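Local coordinates for flagellar basal body protein (Helicobacter pylori, PDB 5NPY) that probably builds the flagellar hook, the curved extracellular segment that joins the rotating basal body to the filament, at residues V421-M435 and Y446-L459. Numbering follows the deposited sequence.
Sequences VGFDSATHKMKSAPM and YSLDKSENHDSSDL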
ATOM      1  N   VAL A 421      15.204   5.584   4.299  1.00 26.99           N
ATOM      2  CA  VAL A 421      14.584   5.605   2.980  1.00 21.55           C
ATOM      3  C   VAL A 421      15.269   6.664   2.127  1.00 14.64           C
ATOM      4  O   VAL A 421      15.577   7.746   2.632  1.00 16.79           O
ATOM      5  CB  VAL A 421      13.083   5.896   3.149  1.00 39.74           C
ATOM      6  CG1 VAL A 421      12.516   6.542   1.974  1.00 36.20           C
ATOM      7  CG2 VAL A 421      12.345   4.653   3.523  1.00 37.68           C
ATOM      8  N   GLY A 422      15.550   6.335   0.845  1.00 17.75           N
ATOM      9  CA  GLY A 422      16.202   7.253  -0.066  1.00 13.25           C
ATOM     10  C   GLY A 422      15.415   7.426  -1.363  1.00 22.77           C
ATOM     11  O   GLY A 422      14.481   6.681  -1.648  1.00 21.09           O
ATOM     12  N   PHE A 423      15.803   8.429  -2.149  1.00 17.75           N
ATOM     13  CA  PHE A 423      15.131   8.689  -3.425  1.00 31.46           C
ATOM     14  C   PHE A 423      16.134   8.846  -4.558  1.00 20.87           C
ATOM     15  O   PHE A 423      17.112   9.581  -4.428  1.00 21.04           O
ATOM     16  CB  PHE A 423      14.228   9.935  -3.363  1.00 13.15           C
ATOM     17  CG  PHE A 423      12.997   9.715  -2.547  1.00 13.80           C
ATOM     18  CD1 PHE A 423      12.970  10.056  -1.207  1.00 15.72           C
ATOM     19  CD2 PHE A 423      11.890   9.094  -3.100  1.00 14.21           C
ATOM     20  CE1 PHE A 423      11.849   9.812  -0.429  1.00 15.29           C
ATOM     21  CE2 PHE A 423      10.762   8.848  -2.325  1.00 19.72           C
ATOM     22  CZ  PHE A 423      10.738   9.221  -1.001  1.00 14.60           C
ATOM     23  N   ASP A 424      15.851   8.199  -5.682  1.00 27.80           N
ATOM     24  CA  ASP A 424      16.690   8.331  -6.863  1.00 23.91           C
ATOM     25  C   ASP A 424      16.738   9.788  -7.318  1.00 25.17           C
ATOM     26  O   ASP A 424      15.706  10.438  -7.487  1.00 18.82           O
ATOM     27  CB  ASP A 424      16.158   7.411  -7.959  1.00 25.53           C
ATOM     28  CG  ASP A 424      17.032   7.402  -9.205  1.00 28.86           C
ATOM     29  OD1 ASP A 424      17.565   6.324  -9.533  1.00 42.78           O
ATOM     30  OD2 ASP A 424      17.166   8.455  -9.864  1.00 26.70           O
ATOM     31  N   SER A 425      17.946  10.321  -7.482  1.00 35.91           N
ATOM     32  CA  SER A 425      18.061  11.751  -7.745  1.00 42.31           C
ATOM     33  C   SER A 425      17.505  12.156  -9.115  1.00 47.33           C
ATOM     34  O   SER A 425      17.212  13.338  -9.319  1.00 48.47           O
ATOM     35  CB  SER A 425      19.522  12.171  -7.603  1.00 38.10           C
ATOM     36  OG  SER A 425      20.361  11.264  -8.300  1.00 23.23           O
ATOM     37  N   ALA A 426      17.333  11.208 -10.045  1.00 43.59           N
ATOM     38  CA  ALA A 426      16.810  11.478 -11.385  1.00 43.17           C
ATOM     39  C   ALA A 426      15.312  11.173 -11.488  1.00 49.33           C
ATOM     40  O   ALA A 426      14.477  12.079 -11.386  1.00 50.35           O
ATOM     41  CB  ALA A 426      17.583  10.659 -12.426  1.00 40.35           C
ATOM     42  N   THR A 427      14.969   9.905 -11.736  1.00 45.41           N
ATOM     43  CA  THR A 427      13.626   9.417 -11.463  1.00 33.51           C
ATOM     44  C   THR A 427      13.327   9.657  -9.997  1.00 41.81           C
ATOM     45  O   THR A 427      14.203   9.539  -9.146  1.00 51.21           O
ATOM     46  CB  THR A 427      13.526   7.919 -11.722  1.00 35.94           C
ATOM     47  OG1 THR A 427      13.753   7.232 -10.479  1.00 24.43           O
ATOM     48  CG2 THR A 427      14.589   7.475 -12.742  1.00 28.53           C
ATOM     49  N   HIS A 428      12.091   9.965  -9.661  1.00 23.95           N
ATOM     50  CA  HIS A 428      11.894  10.284  -8.256  1.00 32.29           C
ATOM     51  C   HIS A 428      11.389   9.096  -7.444  1.00 20.69           C
ATOM     52  O   HIS A 428      10.673   9.284  -6.463  1.00 34.90           O
ATOM     53  CB  HIS A 428      11.005  11.512  -8.147  1.00 26.00           C
ATOM     54  CG  HIS A 428      11.709  12.742  -8.618  1.00 37.38           C
ATOM     55  ND1 HIS A 428      12.349  13.607  -7.757  1.00 30.93           N
ATOM     56  CD2 HIS A 428      11.974  13.191  -9.869  1.00 42.07           C
ATOM     57  CE1 HIS A 428      12.926  14.568  -8.455  1.00 44.87           C
ATOM     58  NE2 HIS A 428      12.718  14.336  -9.738  1.00 46.47           N
ATOM     59  N   LYS A 429      11.803   7.877  -7.807  1.00 17.72           N
ATOM     60  CA  LYS A 429      11.324   6.667  -7.139  1.00 23.45           C
ATOM     61  C   LYS A 429      12.083   6.432  -5.848  1.00 20.72           C
ATOM     62  O   LYS A 429      13.284   6.704  -5.760  1.00 26.88           O
ATOM     63  CB  LYS A 429      11.468   5.439  -8.039  1.00 28.38           C
ATOM     64  CG  LYS A 429      10.836   5.574  -9.438  1.00 35.82           C
ATOM     65  CD  LYS A 429       9.308   5.685  -9.399  1.00 36.87           C
ATOM     66  CE  LYS A 429       8.724   5.589 -10.799  1.00 39.44           C
ATOM     67  NZ  LYS A 429       7.270   5.917 -10.834  1.00 45.92           N
ATOM     68  N   MET A 430      11.374   5.923  -4.847  1.00 19.79           N
ATOM     69  CA  MET A 430      11.969   5.613  -3.552  1.00 21.08           C
ATOM     70  C   MET A 430      12.918   4.412  -3.629  1.00 18.60           C
ATOM     71  O   MET A 430      12.660   3.433  -4.332  1.00 15.41           O
ATOM     72  CB  MET A 430      10.868   5.324  -2.522  1.00 13.00           C
ATOM     73  CG  MET A 430      11.358   5.224  -1.075  1.00 18.19           C
ATOM     74  SD  MET A 430      10.173   4.540   0.133  1.00 18.29           S
ATOM     75  CE  MET A 430       9.498   6.143   0.718  1.00 13.05           C
ATOM     76  N   LYS A 431      13.976   4.467  -2.810  1.00 18.14           N
ATOM     77  CA  LYS A 431      15.007   3.432  -2.672  1.00 24.97           C
ATOM     78  C   LYS A 431      14.989   2.938  -1.229  1.00 22.59           C
ATOM     79  O   LYS A 431      15.420   3.658  -0.325  1.00 18.31           O
ATOM     80  CB  LYS A 431      16.392   3.993  -3.002  1.00 26.05           C
ATOM     81  CG  LYS A 431      16.708   4.263  -4.465  1.00 35.97           C
ATOM     82  CD  LYS A 431      18.201   4.612  -4.587  1.00 41.79           C
ATOM     83  CE  LYS A 431      18.784   4.303  -5.952  1.00 47.87           C
ATOM     84  NZ  LYS A 431      19.139   2.870  -6.118  1.00 51.45           N
ATOM     85  N   SER A 432      14.506   1.724  -0.998  1.00 25.23           N
ATOM     86  CA  SER A 432      14.383   1.251   0.376  1.00 24.99           C
ATOM     87  C   SER A 432      14.221  -0.259   0.368  1.00 18.94           C
ATOM     88  O   SER A 432      13.927  -0.871  -0.659  1.00 32.52           O
ATOM     89  CB  SER A 432      13.202   1.904   1.106  1.00 21.93           C
ATOM     90  OG  SER A 432      11.978   1.482   0.523  1.00 23.41           O
ATOM     91  N   ALA A 433      14.394  -0.847   1.544  1.00 22.95           N
ATOM     92  CA  ALA A 433      14.342  -2.285   1.728  1.00 29.49           C
ATOM     93  C   ALA A 433      13.186  -2.644   2.644  1.00 19.00           C
ATOM     94  O   ALA A 433      12.958  -1.956   3.648  1.00 24.76           O
ATOM     95  CB  ALA A 433      15.659  -2.819   2.335  1.00 24.18           C
ATOM     96  N   PRO A 434      12.478  -3.730   2.362  1.00 24.35           N
ATOM     97  CA  PRO A 434      11.351  -4.121   3.219  1.00 22.54           C
ATOM     98  C   PRO A 434      11.810  -4.449   4.635  1.00 28.22           C
ATOM     99  O   PRO A 434      12.975  -4.766   4.891  1.00 32.34           O
ATOM    100  CB  PRO A 434      10.787  -5.353   2.508  1.00 25.34           C
ATOM    101  CG  PRO A 434      11.987  -5.943   1.802  1.00 32.32           C
ATOM    102  CD  PRO A 434      12.808  -4.759   1.357  1.00 26.51           C
ATOM    103  N   MET A 435      10.878  -4.338   5.576  1.00 16.53           N
ATOM    104  CA  MET A 435      11.208  -4.531   6.979  1.00 24.37           C
ATOM    105  C   MET A 435      10.264  -5.572   7.568  1.00 20.89           C
ATOM    106  O   MET A 435       9.254  -5.951   6.958  1.00 29.98           O
ATOM    107  CB  MET A 435      11.161  -3.195   7.756  1.00 26.37           C
ATOM    108  CG  MET A 435       9.779  -2.763   8.283  1.00 29.21           C
ATOM    109  SD  MET A 435       9.724  -0.987   8.699  1.00 25.76           S
ATOM    110  CE  MET A 435       9.372  -0.357   7.042  1.00 24.08           C
ATOM    111  N   TYR A 446       6.728  -5.390   5.690  1.00 25.57           N
ATOM    112  CA  TYR A 446       6.261  -4.035   5.392  1.00 24.65           C
ATOM    113  C   TYR A 446       7.225  -3.372   4.412  1.00 25.51           C
ATOM    114  O   TYR A 446       8.429  -3.301   4.685  1.00 22.08           O
ATOM    115  CB  TYR A 446       6.158  -3.214   6.677  1.00 14.59           C
ATOM    116  CG  TYR A 446       5.565  -1.810   6.571  1.00 22.53           C
ATOM    117  CD1 TYR A 446       5.882  -0.853   7.506  1.00 24.31           C
ATOM    118  CD2 TYR A 446       4.626  -1.472   5.608  1.00 16.88           C
ATOM    119  CE1 TYR A 446       5.356   0.407   7.455  1.00 26.93           C
ATOM    120  CE2 TYR A 446       4.084  -0.202   5.564  1.00 22.03           C
ATOM    121  CZ  TYR A 446       4.454   0.731   6.495  1.00 23.43           C
ATOM    122  OH  TYR A 446       3.944   2.007   6.488  1.00 25.56           O
ATOM    123  N   SER A 447       6.703  -2.906   3.275  1.00 16.44           N
ATOM    124  CA  SER A 447       7.502  -2.245   2.237  1.00 21.74           C
ATOM    125  C   SER A 447       6.995  -0.824   2.012  1.00 23.39           C
ATOM    126  O   SER A 447       5.802  -0.608   1.738  1.00 19.95           O
ATOM    127  CB  SER A 447       7.470  -3.007   0.899  1.00 23.23           C
ATOM    128  OG  SER A 447       8.005  -4.324   1.017  1.00 26.22           O
ATOM    129  N   LEU A 448       7.903   0.135   2.132  1.00 20.63           N
ATOM    130  CA  LEU A 448       7.558   1.546   2.041  1.00 20.88           C
ATOM    131  C   LEU A 448       7.589   2.090   0.616  1.00 24.93           C
ATOM    132  O   LEU A 448       7.316   3.273   0.426  1.00 20.80           O
ATOM    133  CB  LEU A 448       8.518   2.359   2.905  1.00 13.18           C
ATOM    134  CG  LEU A 448       8.384   2.041   4.397  1.00 20.26           C
ATOM    135  CD1 LEU A 448       9.503   2.696   5.162  1.00 20.34           C
ATOM    136  CD2 LEU A 448       7.004   2.473   4.969  1.00 15.72           C
ATOM    137  N   ASP A 449       7.918   1.278  -0.390  1.00 23.46           N
ATOM    138  CA  ASP A 449       8.451   1.859  -1.613  1.00 26.57           C
ATOM    139  C   ASP A 449       7.544   1.723  -2.816  1.00 13.81           C
ATOM    140  O   ASP A 449       7.816   2.363  -3.831  1.00 20.05           O
ATOM    141  CB  ASP A 449       9.831   1.257  -1.954  1.00 25.29           C
ATOM    142  CG  ASP A 449       9.769  -0.226  -2.262  1.00 26.65           C
ATOM    143  OD1 ASP A 449      10.530  -0.667  -3.146  1.00 27.68           O
ATOM    144  OD2 ASP A 449       8.963  -0.942  -1.617  1.00 14.72           O
ATOM    145  N   LYS A 450       6.503   0.901  -2.738  1.00 24.20           N
ATOM    146  CA  LYS A 450       5.495   0.782  -3.783  1.00 15.23           C
ATOM    147  C   LYS A 450       4.379  -0.111  -3.262  1.00 28.00           C
ATOM    148  O   LYS A 450       4.571  -0.900  -2.326  1.00 19.09           O
ATOM    149  CB  LYS A 450       6.059   0.194  -5.078  1.00 19.65           C
ATOM    150  CG  LYS A 450       6.381  -1.325  -4.977  1.00 20.32           C
ATOM    151  CD  LYS A 450       7.029  -1.827  -6.284  1.00 28.69           C
ATOM    152  CE  LYS A 450       7.342  -3.317  -6.232  1.00 30.40           C
ATOM    153  NZ  LYS A 450       8.468  -3.618  -5.303  1.00 28.88           N
ATOM    154  N   SER A 451       3.224   0.012  -3.913  1.00 20.52           N
ATOM    155  CA  SER A 451       2.049  -0.835  -3.766  1.00 14.91           C
ATOM    156  C   SER A 451       1.799  -1.521  -5.106  1.00 12.98           C
ATOM    157  O   SER A 451       2.639  -1.477  -6.012  1.00 42.58           O
ATOM    158  CB  SER A 451       0.834   0.004  -3.341  1.00 17.28           C
ATOM    159  OG  SER A 451       0.539   0.968  -4.347  1.00 13.21           O
ATOM    160  N   GLU A 452       0.616  -2.129  -5.244  1.00 19.15           N
ATOM    161  CA  GLU A 452       0.263  -2.805  -6.494  1.00 31.32           C
ATOM    162  C   GLU A 452       0.315  -1.866  -7.699  1.00 32.05           C
ATOM    163  O   GLU A 452       0.808  -2.245  -8.768  1.00 32.14           O
ATOM    164  CB  GLU A 452      -1.131  -3.429  -6.384  1.00 40.09           C
ATOM    165  CG  GLU A 452      -1.499  -4.337  -7.552  1.00 43.07           C
ATOM    166  CD  GLU A 452      -2.883  -4.936  -7.404  1.00 55.59           C
ATOM    167  OE1 GLU A 452      -3.598  -5.058  -8.424  1.00 65.21           O
ATOM    168  OE2 GLU A 452      -3.260  -5.273  -6.261  1.00 57.67           O
ATOM    169  N   ASN A 453      -0.204  -0.647  -7.571  1.00 28.37           N
ATOM    170  CA  ASN A 453      -0.387   0.177  -8.756  1.00 29.05           C
ATOM    171  C   ASN A 453       0.386   1.491  -8.760  1.00 30.75           C
ATOM    172  O   ASN A 453       0.362   2.186  -9.778  1.00 35.31           O
ATOM    173  CB  ASN A 453      -1.880   0.461  -8.962  1.00 21.76           C
ATOM    174  CG  ASN A 453      -2.709  -0.803  -8.933  1.00 25.56           C
ATOM    175  OD1 ASN A 453      -2.573  -1.653  -9.800  1.00 28.80           O
ATOM    176  ND2 ASN A 453      -3.571  -0.933  -7.930  1.00 22.95           N
ATOM    177  N   HIS A 454       1.067   1.853  -7.673  1.00 28.00           N
ATOM    178  CA  HIS A 454       1.841   3.090  -7.619  1.00 21.30           C
ATOM    179  C   HIS A 454       3.153   2.836  -6.887  1.00 21.48           C
ATOM    180  O   HIS A 454       3.258   1.909  -6.074  1.00 23.45           O
ATOM    181  CB  HIS A 454       1.064   4.235  -6.911  1.00 13.08           C
ATOM    182  CG  HIS A 454      -0.316   4.439  -7.449  1.00 17.35           C
ATOM    183  ND1 HIS A 454      -0.608   5.381  -8.409  1.00 31.14           N
ATOM    184  CD2 HIS A 454      -1.479   3.795  -7.195  1.00 29.94           C
ATOM    185  CE1 HIS A 454      -1.889   5.322  -8.713  1.00 24.84           C
ATOM    186  NE2 HIS A 454      -2.443   4.369  -7.992  1.00 24.44           N
ATOM    187  N   ASP A 455       4.151   3.662  -7.219  1.00 17.18           N
ATOM    188  CA  ASP A 455       5.470   3.721  -6.605  1.00 21.73           C
ATOM    189  C   ASP A 455       5.573   4.935  -5.683  1.00 27.93           C
ATOM    190  O   ASP A 455       4.957   5.981  -5.931  1.00 20.24           O
ATOM    191  CB  ASP A 455       6.561   3.810  -7.683  1.00 30.58           C
ATOM    192  CG  ASP A 455       6.522   2.643  -8.659  1.00 40.60           C
ATOM    193  OD1 ASP A 455       6.565   1.491  -8.196  1.00 43.62           O
ATOM    194  OD2 ASP A 455       6.439   2.870  -9.884  1.00 48.35           O
ATOM    195  N   SER A 456       6.373   4.796  -4.623  1.00 14.81           N
ATOM    196  CA  SER A 456       6.603   5.914  -3.729  1.00 13.03           C
ATOM    197  C   SER A 456       7.602   6.892  -4.339  1.00 21.59           C
ATOM    198  O   SER A 456       8.458   6.526  -5.157  1.00 23.80           O
ATOM    199  CB  SER A 456       7.080   5.439  -2.360  1.00 20.69           C
ATOM    200  OG  SER A 456       6.125   4.578  -1.769  1.00 20.54           O
ATOM    201  N   SER A 457       7.463   8.163  -3.964  1.00 21.25           N
ATOM    202  CA  SER A 457       8.199   9.207  -4.659  1.00 15.14           C
ATOM    203  C   SER A 457       8.444  10.384  -3.734  1.00 16.58           C
ATOM    204  O   SER A 457       7.832  10.504  -2.672  1.00 18.02           O
ATOM    205  CB  SER A 457       7.462   9.659  -5.914  1.00 16.34           C
ATOM    206  OG  SER A 457       6.081   9.774  -5.638  1.00 33.69           O
ATOM    207  N   ASP A 458       9.396  11.226  -4.141  1.00 13.12           N
ATOM    208  CA  ASP A 458       9.612  12.524  -3.527  1.00 16.48           C
ATOM    209  C   ASP A 458       9.309  13.635  -4.540  1.00 20.73           C
ATOM    210  O   ASP A 458      10.122  14.541  -4.736  1.00 25.57           O
ATOM    211  CB  ASP A 458      11.043  12.607  -2.976  1.00 17.53           C
ATOM    212  CG  ASP A 458      12.112  12.637  -4.075  1.00 23.09           C
ATOM    213  OD1 ASP A 458      11.885  12.117  -5.182  1.00 21.32           O
ATOM    214  OD2 ASP A 458      13.188  13.210  -3.828  1.00 27.20           O
ATOM    215  N   LEU A 459       8.135  13.568  -5.186  1.00 23.86           N
ATOM    216  CA  LEU A 459       7.737  14.537  -6.213  1.00 19.97           C
ATOM    217  C   LEU A 459       7.431  15.898  -5.606  1.00 29.43           C
ATOM    218  O   LEU A 459       6.611  16.009  -4.689  1.00 33.29           O
ATOM    219  CB  LEU A 459       6.501  14.050  -6.976  1.00 20.82           C
ATOM    220  CG  LEU A 459       6.638  12.835  -7.894  1.00 24.97           C
ATOM    221  CD1 LEU A 459       5.276  12.367  -8.456  1.00 16.74           C
ATOM    222  CD2 LEU A 459       7.654  13.109  -8.998  1.00 14.49           C
TER
HETATM  223  O   HOH W   1       9.815   3.049  -5.707  1.00 29.68           O
HETATM  224  O   HOH W   2      13.160   0.570  -3.408  1.00 33.20           O
HETATM  225  O   HOH W   3      10.718  -0.481   2.479  1.00 27.99           O
HETATM  226  O   HOH W   4      11.141  -2.102   0.123  1.00 32.69           O
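Met435 and Tyr446 form an antiparallel hydrogen-bonded pair, Met435 N reaching Tyr446 O at 2.8 Å and Tyr446 N returning to Met435 O; farther along, Lys429 and Ser457 make a single bridge, in which Met430 N donates to Ser456 O and Asp458 N to His428 O. Between these two ends the backbones part and water molecules bridge them: one links Met430 O to Asp449 O, and another accepts from Leu448 N while hydrogen-bonded to Ser432 OG. Here Met430 SD also rests against Leu448 and Asp449. Asp458 packs flat on Phe423, its carboxylate within 5° of parallel to the ring. Its CB makes a CH-pi contact over the face, 3.5 Å from the ring centroid. The same carboxylate accepts a hydrogen bond from His428 ND1, 3.0 Å from Asp458 OD1, which is in the imidazole plane, whereas the donor stands about 40° above the carboxylate plane. With CG between the backbone N and carbonyl carbon, Asp458 can serve both rings. Beside it, Leu459 CD2 rests 3.8 Å from His428 CB. Lys429 NZ forms a salt bridge with Asp455 OD2 at 3.3 Å, its hydrogen bond weak. Toward the first pair, Met435 curls at its last torsion (chi3 84°), bringing CE within 3.6 Å of both Tyr446 CD1 and Leu448 CD1; its sulfur makes an oblique Met-aromatic contact with the tyrosine. Leu448 also meets Val421 and, from strand 192-198, Ile195. Ser456 OG donates to Leu448 O, 2.8 Å away, closing the base of the 449-455 excursion. The contact thus joins the hairpin turn between strands 411-423 and 430-431 to the loop leaving strand 442-447, linking two beta-sheets of this largely beta-stranded protein where the chain passes from one to the other.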